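Local coordinates for fatty acid-binding protein TM_1468 (Thermotoga maritima, PDB 1VPV) that binds long-chain fatty acids such as palmitate and may take part in lipid transport or fatty acid metabolism, at residues M13-L18 against Y95-V100; R86-K91 against K119-P124. One frame throughout, in Å; residues are numbered along the deposited sequence.

Interaction 1. Residues M13-L18 against Y95-V100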
HETATM    1  N   MSE A  13     -18.781   5.699  20.428  1.00 36.07           N
HETATM    2  CA  MSE A  13     -17.317   5.492  20.197  1.00 39.56           C
HETATM    3  C   MSE A  13     -16.892   5.930  18.783  1.00 31.92           C
HETATM    4  O   MSE A  13     -17.415   5.452  17.782  1.00 28.98           O
HETATM    5  CB  MSE A  13     -16.884   4.039  20.440  1.00 37.39           C
HETATM    6  CG  MSE A  13     -15.368   3.816  20.172  1.00 41.23           C
HETATM    7 SE   MSE A  13     -14.677   1.929  20.207  1.00 62.78          SE
HETATM    8  CE  MSE A  13     -16.174   0.916  19.180  1.00 54.24           C
ATOM      9  N   LYS A  14     -15.933   6.843  18.730  1.00 26.68           N
ATOM     10  CA  LYS A  14     -15.507   7.466  17.486  1.00 23.38           C
ATOM     11  C   LYS A  14     -14.055   7.105  17.237  1.00 22.36           C
ATOM     12  O   LYS A  14     -13.176   7.376  18.072  1.00 20.48           O
ATOM     13  CB  LYS A  14     -15.668   8.988  17.578  1.00 25.26           C
ATOM     14  CG  LYS A  14     -17.143   9.488  17.556  1.00 23.90           C
ATOM     15  CD  LYS A  14     -17.222  11.023  17.488  1.00 16.75           C
ATOM     16  CE  LYS A  14     -16.685  11.630  18.751  1.00 18.52           C
ATOM     17  NZ  LYS A  14     -17.163  13.019  19.004  1.00 22.41           N
ATOM     18  N   VAL A  15     -13.805   6.497  16.084  1.00 22.11           N
ATOM     19  CA  VAL A  15     -12.482   5.955  15.760  1.00 21.84           C
ATOM     20  C   VAL A  15     -11.818   6.609  14.552  1.00 20.01           C
ATOM     21  O   VAL A  15     -12.374   6.613  13.465  1.00 19.95           O
ATOM     22  CB  VAL A  15     -12.581   4.436  15.486  1.00 21.91           C
ATOM     23  CG1 VAL A  15     -11.195   3.831  15.336  1.00 24.49           C
ATOM     24  CG2 VAL A  15     -13.314   3.742  16.606  1.00 25.17           C
ATOM     25  N   LYS A  16     -10.617   7.146  14.740  1.00 21.64           N
ATOM     26  CA  LYS A  16      -9.780   7.607  13.621  1.00 20.92           C
ATOM     27  C   LYS A  16      -9.002   6.439  13.060  1.00 22.43           C
ATOM     28  O   LYS A  16      -8.506   5.604  13.823  1.00 23.23           O
ATOM     29  CB  LYS A  16      -8.751   8.629  14.086  1.00 20.75           C
ATOM     30  CG  LYS A  16      -8.022   9.311  12.934  1.00 18.26           C
ATOM     31  CD  LYS A  16      -8.871  10.474  12.394  1.00 18.18           C
ATOM     32  CE  LYS A  16      -8.513  10.809  10.977  1.00 17.18           C
ATOM     33  NZ  LYS A  16      -9.387  11.906  10.519  1.00 16.92           N
ATOM     34  N   ILE A  17      -8.868   6.390  11.738  1.00 21.81           N
ATOM     35  CA  ILE A  17      -8.017   5.398  11.114  1.00 21.17           C
ATOM     36  C   ILE A  17      -6.845   6.153  10.490  1.00 22.06           C
ATOM     37  O   ILE A  17      -7.026   7.121   9.765  1.00 21.19           O
ATOM     38  CB  ILE A  17      -8.765   4.588  10.053  1.00 20.01           C
ATOM     39  CG1 ILE A  17      -9.834   3.729  10.713  1.00 24.20           C
ATOM     40  CG2 ILE A  17      -7.797   3.707   9.250  1.00 17.04           C
ATOM     41  CD1 ILE A  17     -10.824   3.061   9.730  1.00 22.72           C
ATOM     42  N   LEU A  18      -5.638   5.710  10.798  1.00 21.05           N
ATOM     43  CA  LEU A  18      -4.447   6.294  10.216  1.00 22.69           C
ATOM     44  C   LEU A  18      -3.698   5.227   9.418  1.00 22.34           C
ATOM     45  O   LEU A  18      -3.459   4.125   9.918  1.00 25.40           O
ATOM     46  CB  LEU A  18      -3.556   6.827  11.331  1.00 23.21           C
ATOM     47  CG  LEU A  18      -2.251   7.467  10.890  1.00 20.44           C
ATOM     48  CD1 LEU A  18      -2.509   8.767  10.186  1.00 20.28           C
ATOM     49  CD2 LEU A  18      -1.391   7.677  12.132  1.00 23.16           C
ATOM     50  N   TYR A  95     -11.737  12.223  19.201  1.00 21.12           N
ATOM     51  CA  TYR A  95     -11.747  10.783  18.929  1.00 20.79           C
ATOM     52  C   TYR A  95     -11.531  10.009  20.240  1.00 18.95           C
ATOM     53  O   TYR A  95     -10.927  10.516  21.170  1.00 15.96           O
ATOM     54  CB  TYR A  95     -10.735  10.438  17.871  1.00 18.67           C
ATOM     55  CG  TYR A  95     -11.159  10.861  16.473  1.00 21.27           C
ATOM     56  CD1 TYR A  95     -12.025  10.050  15.707  1.00 26.36           C
ATOM     57  CD2 TYR A  95     -10.707  12.053  15.907  1.00 22.04           C
ATOM     58  CE1 TYR A  95     -12.414  10.411  14.410  1.00 21.06           C
ATOM     59  CE2 TYR A  95     -11.089  12.429  14.595  1.00 18.78           C
ATOM     60  CZ  TYR A  95     -11.935  11.602  13.864  1.00 21.81           C
ATOM     61  OH  TYR A  95     -12.307  11.953  12.600  1.00 22.43           O
ATOM     62  N   ASP A  96     -12.126   8.824  20.336  1.00 20.58           N
ATOM     63  CA  ASP A  96     -11.948   7.973  21.524  1.00 19.22           C
ATOM     64  C   ASP A  96     -10.843   6.962  21.310  1.00 15.28           C
ATOM     65  O   ASP A  96     -10.233   6.558  22.266  1.00 15.08           O
ATOM     66  CB  ASP A  96     -13.224   7.235  21.912  1.00 18.96           C
ATOM     67  CG  ASP A  96     -14.435   8.141  21.971  1.00 20.43           C
ATOM     68  OD1 ASP A  96     -14.529   9.003  22.872  1.00 21.82           O
ATOM     69  OD2 ASP A  96     -15.302   7.966  21.093  1.00 21.93           O
ATOM     70  N   VAL A  97     -10.579   6.588  20.061  1.00 14.21           N
ATOM     71  CA  VAL A  97      -9.632   5.515  19.721  1.00 16.18           C
ATOM     72  C   VAL A  97      -8.948   5.846  18.372  1.00 17.93           C
ATOM     73  O   VAL A  97      -9.581   6.396  17.462  1.00 14.68           O
ATOM     74  CB  VAL A  97     -10.348   4.136  19.577  1.00 17.79           C
ATOM     75  CG1 VAL A  97      -9.369   3.044  19.133  1.00 19.44           C
ATOM     76  CG2 VAL A  97     -11.022   3.704  20.858  1.00 20.85           C
ATOM     77  N   VAL A  98      -7.651   5.545  18.263  1.00 19.84           N
ATOM     78  CA  VAL A  98      -6.957   5.599  16.973  1.00 20.05           C
ATOM     79  C   VAL A  98      -6.578   4.182  16.559  1.00 19.45           C
ATOM     80  O   VAL A  98      -6.010   3.426  17.348  1.00 18.30           O
ATOM     81  CB  VAL A  98      -5.675   6.403  17.025  1.00 19.71           C
ATOM     82  CG1 VAL A  98      -5.096   6.502  15.632  1.00 22.88           C
ATOM     83  CG2 VAL A  98      -5.917   7.786  17.592  1.00 20.66           C
ATOM     84  N   LEU A  99      -6.914   3.830  15.332  1.00 17.96           N
ATOM     85  CA  LEU A  99      -6.521   2.556  14.769  1.00 21.51           C
ATOM     86  C   LEU A  99      -5.510   2.804  13.671  1.00 20.44           C
ATOM     87  O   LEU A  99      -5.852   3.401  12.664  1.00 23.36           O
ATOM     88  CB  LEU A  99      -7.737   1.844  14.179  1.00 21.27           C
ATOM     89  CG  LEU A  99      -7.425   0.549  13.405  1.00 28.20           C
ATOM     90  CD1 LEU A  99      -6.860  -0.513  14.341  1.00 31.56           C
ATOM     91  CD2 LEU A  99      -8.671   0.027  12.705  1.00 26.00           C
ATOM     92  N   VAL A 100      -4.283   2.322  13.849  1.00 21.99           N
ATOM     93  CA  VAL A 100      -3.177   2.514  12.884  1.00 21.14           C
ATOM     94  C   VAL A 100      -2.862   1.217  12.119  1.00 19.35           C
ATOM     95  O   VAL A 100      -2.637   0.169  12.710  1.00 21.85           O
ATOM     96  CB  VAL A 100      -1.864   2.960  13.620  1.00 20.39           C
ATOM     97  CG1 VAL A 100      -0.741   3.251  12.634  1.00 13.18           C
ATOM     98  CG2 VAL A 100      -2.123   4.143  14.519  1.00 19.45           C
TER

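Interaction 2. Residues R86-K91 against K119-P124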
ATOM      1  N   ARG A  86       0.236  13.494  15.647  1.00 21.32           N
ATOM      2  CA  ARG A  86      -1.033  13.053  15.063  1.00 23.71           C
ATOM      3  C   ARG A  86      -1.994  12.474  16.114  1.00 23.47           C
ATOM      4  O   ARG A  86      -3.177  12.861  16.147  1.00 24.80           O
ATOM      5  CB  ARG A  86      -0.835  12.015  13.945  1.00 24.10           C
ATOM      6  CG  ARG A  86      -0.028  12.484  12.752  1.00 30.72           C
ATOM      7  CD  ARG A  86      -0.866  12.690  11.501  1.00 41.60           C
ATOM      8  NE  ARG A  86      -0.082  13.332  10.429  1.00 41.94           N
ATOM      9  CZ  ARG A  86      -0.535  13.596   9.209  1.00 41.29           C
ATOM     10  NH1 ARG A  86      -1.767  13.274   8.861  1.00 44.14           N
ATOM     11  NH2 ARG A  86       0.254  14.172   8.321  1.00 52.48           N
ATOM     12  N   TYR A  87      -1.504  11.561  16.953  1.00 19.37           N
ATOM     13  CA  TYR A  87      -2.357  10.927  17.981  1.00 20.12           C
ATOM     14  C   TYR A  87      -3.040  11.981  18.859  1.00 19.83           C
ATOM     15  O   TYR A  87      -4.243  11.919  19.112  1.00 19.54           O
ATOM     16  CB  TYR A  87      -1.546   9.988  18.899  1.00 17.42           C
ATOM     17  CG  TYR A  87      -0.912   8.776  18.221  1.00 19.32           C
ATOM     18  CD1 TYR A  87      -1.312   8.352  16.961  1.00 19.05           C
ATOM     19  CD2 TYR A  87       0.074   8.026  18.872  1.00 20.36           C
ATOM     20  CE1 TYR A  87      -0.742   7.227  16.358  1.00 19.16           C
ATOM     21  CE2 TYR A  87       0.638   6.888  18.280  1.00 16.86           C
ATOM     22  CZ  TYR A  87       0.237   6.505  17.025  1.00 18.02           C
ATOM     23  OH  TYR A  87       0.800   5.393  16.434  1.00 15.96           O
ATOM     24  N   LEU A  88      -2.241  12.937  19.320  1.00 19.92           N
ATOM     25  CA  LEU A  88      -2.709  14.029  20.152  1.00 20.74           C
ATOM     26  C   LEU A  88      -3.681  14.937  19.426  1.00 21.05           C
ATOM     27  O   LEU A  88      -4.641  15.407  20.038  1.00 21.31           O
ATOM     28  CB  LEU A  88      -1.545  14.866  20.649  1.00 20.84           C
ATOM     29  CG  LEU A  88      -0.647  14.123  21.621  1.00 27.24           C
ATOM     30  CD1 LEU A  88       0.571  14.989  21.916  1.00 25.06           C
ATOM     31  CD2 LEU A  88      -1.391  13.760  22.926  1.00 26.28           C
ATOM     32  N   LYS A  89      -3.447  15.183  18.138  1.00 20.19           N
ATOM     33  CA  LYS A  89      -4.393  15.963  17.354  1.00 22.59           C
ATOM     34  C   LYS A  89      -5.749  15.267  17.296  1.00 21.77           C
ATOM     35  O   LYS A  89      -6.785  15.917  17.430  1.00 23.49           O
ATOM     36  CB  LYS A  89      -3.862  16.242  15.957  1.00 23.16           C
ATOM     37  CG  LYS A  89      -4.874  16.887  14.999  1.00 25.52           C
ATOM     38  CD  LYS A  89      -4.212  17.057  13.612  1.00 30.28           C
ATOM     39  CE  LYS A  89      -5.055  16.494  12.468  1.00 40.54           C
ATOM     40  NZ  LYS A  89      -6.270  17.311  12.226  1.00 40.20           N
ATOM     41  N   TYR A  90      -5.744  13.949  17.117  1.00 22.39           N
ATOM     42  CA  TYR A  90      -6.984  13.176  17.123  1.00 22.31           C
ATOM     43  C   TYR A  90      -7.682  13.254  18.469  1.00 21.59           C
ATOM     44  O   TYR A  90      -8.901  13.373  18.520  1.00 20.55           O
ATOM     45  CB  TYR A  90      -6.742  11.723  16.718  1.00 22.43           C
ATOM     46  CG  TYR A  90      -6.033  11.581  15.384  1.00 21.47           C
ATOM     47  CD1 TYR A  90      -6.253  12.469  14.337  1.00 22.13           C
ATOM     48  CD2 TYR A  90      -5.151  10.538  15.167  1.00 25.46           C
ATOM     49  CE1 TYR A  90      -5.599  12.304  13.105  1.00 18.24           C
ATOM     50  CE2 TYR A  90      -4.499  10.381  13.959  1.00 20.61           C
ATOM     51  CZ  TYR A  90      -4.723  11.257  12.938  1.00 15.75           C
ATOM     52  OH  TYR A  90      -4.032  11.063  11.756  1.00 22.39           O
ATOM     53  N   LYS A  91      -6.905  13.241  19.546  1.00 22.27           N
ATOM     54  CA  LYS A  91      -7.441  13.370  20.887  1.00 22.66           C
ATOM     55  C   LYS A  91      -8.163  14.687  21.121  1.00 22.40           C
ATOM     56  O   LYS A  91      -9.284  14.709  21.637  1.00 22.38           O
ATOM     57  CB  LYS A  91      -6.302  13.257  21.885  1.00 25.18           C
ATOM     58  CG  LYS A  91      -6.696  13.366  23.350  1.00 23.10           C
ATOM     59  CD  LYS A  91      -5.546  12.873  24.205  1.00 26.44           C
ATOM     60  CE  LYS A  91      -5.583  13.471  25.598  1.00 32.98           C
ATOM     61  NZ  LYS A  91      -6.910  13.236  26.211  1.00 31.34           N
ATOM     62  N   LYS A 119       2.711   4.508  23.326  1.00 21.67           N
ATOM     63  CA  LYS A 119       3.027   4.450  24.756  1.00 23.66           C
ATOM     64  C   LYS A 119       3.206   5.826  25.370  1.00 23.76           C
ATOM     65  O   LYS A 119       3.197   5.945  26.581  1.00 25.44           O
ATOM     66  CB  LYS A 119       4.275   3.594  25.002  1.00 23.18           C
ATOM     67  CG  LYS A 119       4.124   2.195  24.389  1.00 26.96           C
ATOM     68  CD  LYS A 119       5.005   1.155  25.049  1.00 32.40           C
ATOM     69  CE  LYS A 119       4.694  -0.212  24.489  1.00 35.67           C
ATOM     70  NZ  LYS A 119       4.800  -1.261  25.550  1.00 43.06           N
ATOM     71  N   GLU A 120       3.338   6.869  24.552  1.00 24.42           N
ATOM     72  CA  GLU A 120       3.522   8.221  25.086  1.00 24.99           C
ATOM     73  C   GLU A 120       2.276   9.106  25.110  1.00 24.30           C
ATOM     74  O   GLU A 120       2.396  10.299  25.298  1.00 24.43           O
ATOM     75  CB  GLU A 120       4.633   8.904  24.302  1.00 26.50           C
ATOM     76  CG  GLU A 120       5.962   8.147  24.406  1.00 30.02           C
ATOM     77  CD  GLU A 120       7.178   9.062  24.402  1.00 37.87           C
ATOM     78  OE1 GLU A 120       7.147  10.127  23.744  1.00 47.85           O
ATOM     79  OE2 GLU A 120       8.178   8.716  25.062  1.00 46.37           O
ATOM     80  N   VAL A 121       1.092   8.528  24.924  1.00 24.51           N
ATOM     81  CA  VAL A 121      -0.167   9.283  24.876  1.00 24.52           C
ATOM     82  C   VAL A 121      -1.290   8.567  25.624  1.00 27.64           C
ATOM     83  O   VAL A 121      -1.275   7.341  25.794  1.00 27.21           O
ATOM     84  CB  VAL A 121      -0.672   9.565  23.435  1.00 23.45           C
ATOM     85  CG1 VAL A 121       0.336  10.358  22.662  1.00 26.16           C
ATOM     86  CG2 VAL A 121      -1.002   8.262  22.656  1.00 23.89           C
ATOM     87  N   ASP A 122      -2.265   9.370  26.055  1.00 30.21           N
ATOM     88  CA  ASP A 122      -3.455   8.925  26.785  1.00 30.57           C
ATOM     89  C   ASP A 122      -4.457   8.104  26.004  1.00 28.81           C
ATOM     90  O   ASP A 122      -5.175   7.286  26.576  1.00 32.96           O
ATOM     91  CB  ASP A 122      -4.223  10.164  27.233  1.00 31.49           C
ATOM     92  CG  ASP A 122      -3.595  10.825  28.396  1.00 36.79           C
ATOM     93  OD1 ASP A 122      -2.768  10.158  29.054  1.00 43.69           O
ATOM     94  OD2 ASP A 122      -3.929  12.005  28.653  1.00 52.78           O
ATOM     95  N   ILE A 123      -4.559   8.403  24.722  1.00 25.51           N
ATOM     96  CA  ILE A 123      -5.657   7.962  23.888  1.00 24.20           C
ATOM     97  C   ILE A 123      -5.336   6.556  23.378  1.00 21.97           C
ATOM     98  O   ILE A 123      -4.251   6.335  22.857  1.00 25.26           O
ATOM     99  CB  ILE A 123      -5.910   8.990  22.723  1.00 24.14           C
ATOM    100  CG1 ILE A 123      -7.006   8.496  21.777  1.00 24.62           C
ATOM    101  CG2 ILE A 123      -4.605   9.293  21.907  1.00 22.93           C
ATOM    102  CD1 ILE A 123      -7.369   9.509  20.681  1.00 24.39           C
ATOM    103  N   PRO A 124      -6.267   5.599  23.529  1.00 19.31           N
ATOM    104  CA  PRO A 124      -5.903   4.232  23.168  1.00 18.29           C
ATOM    105  C   PRO A 124      -5.590   4.150  21.677  1.00 19.35           C
ATOM    106  O   PRO A 124      -6.342   4.652  20.863  1.00 22.92           O
ATOM    107  CB  PRO A 124      -7.137   3.416  23.519  1.00 18.64           C
ATOM    108  CG  PRO A 124      -8.096   4.309  24.172  1.00 14.44           C
ATOM    109  CD  PRO A 124      -7.660   5.711  23.998  1.00 19.61           C
TER

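Interaction 1. Residues M13-L18 against Y95-V100
Val15 to Leu18 pair with Val97 to Val100 as parallel strands, their short axes 4.7 Å apart. Backbone bonds set the register: Lys16 N donates to Val97 O, Lys16 O accepts from Leu99 N at 2.8 Å with an N-H...O angle of 177°, and Leu18 N reaches Leu99 O. Ahead of the strands, Lys14 is gripped twice by Asp96: its N meets the anti lone pair of Asp96 OD2 at 2.7 Å, and its O takes Asp96 N at 2.9 Å. A CH-pi contact sets Lys16 CD over one face of the Tyr95 ring, 3.9 Å from its centroid. Lys16 CG is anti to the backbone N (chi1 -170°), and a bend at chi2 (83°) carries the chain across that face. Lys16 NZ and Tyr95 OH both turn to Asp34, by salt bridge and hydrogen bond. With an alanine in place of Tyr95, the Lys16 methylenes would probably lose their aromatic cover and Asp34 one of its partners. On the face of Val15, Ile17, Val97 and Leu99, Val15 CG1 approaches Leu99 CB at 4.2 Å, and helices 138-149 and 154-166 pack there. Apolar side chains thus line the strand pair, with polar groups gathered near its start.

Interaction 2. Residues R86-K91 against K119-P124
Lys91 slides past Ile123 in the opposite direction, and its chain can be followed outward from the helix. Its CB lies 4.1 Å from Ile123 CD1, and its CD comes 4.2 Å from Ile123 CB. The next atom, CE, meets the carboxylate end of Asp122, 3.8 Å from OD2. The tip, Lys91 NZ, stops 4.0 Å from Asp122 OD2, too far for a salt bridge, so any attraction there is probably only a longer-range one. With CG anti to the backbone N (chi1 -180°), the chain is carried past Ile123 towards Asp122, and a bend at chi4 (53°) turns the amine at its end. Ile123 directs both branches at the helix: CD1 rests 3.9 Å from Lys91 CA, while CG2 lies 3.9 Å from Tyr87 O, the carbonyl that accepts the helical bond from Lys91 N. Val121 divides its two methyls between neighbouring helix residues. CG1 touches Leu88 CD2 at 3.8 Å, and CG2 approaches Tyr87 CD2 at 3.9 Å, with the two side chains crossing at about a right angle. The phenol of Tyr87 is hydrogen-bonded to Ala114 O, which ties the ring to helix 110-118 as well. Apolar contacts therefore carry the interface, which packs helix 80-92 against the return loop of a beta-alpha-beta crossover: strand 97-102, helix 110-118 and strand 125-129, its parallel neighbour in a mixed sheet of the DegV fold.

Overall arrangement
Interaction 1 lies in the sheet and interaction 2 beside it, their centres about 10 Å apart. Two probable backbone hydrogen bonds join them directly: Tyr95 N to Tyr90 O at 3.1 Å, where helix 80-92 gives way to the next strand, and Val98 N to Pro124 O at 3.0 Å, where the loop leads into strand 125-129. Tyr90 and Tyr87 also lie against strand side chains, Tyr90 on Leu18 and Val98, and Tyr87 on Val100. The fatty acid site is farther off: the side chain of Val100 is about 11 Å from that of Ser108 and about 13 Å from the bound palmitic acid, and interaction 2 lies away from Thr75 and Ser108, which bind it.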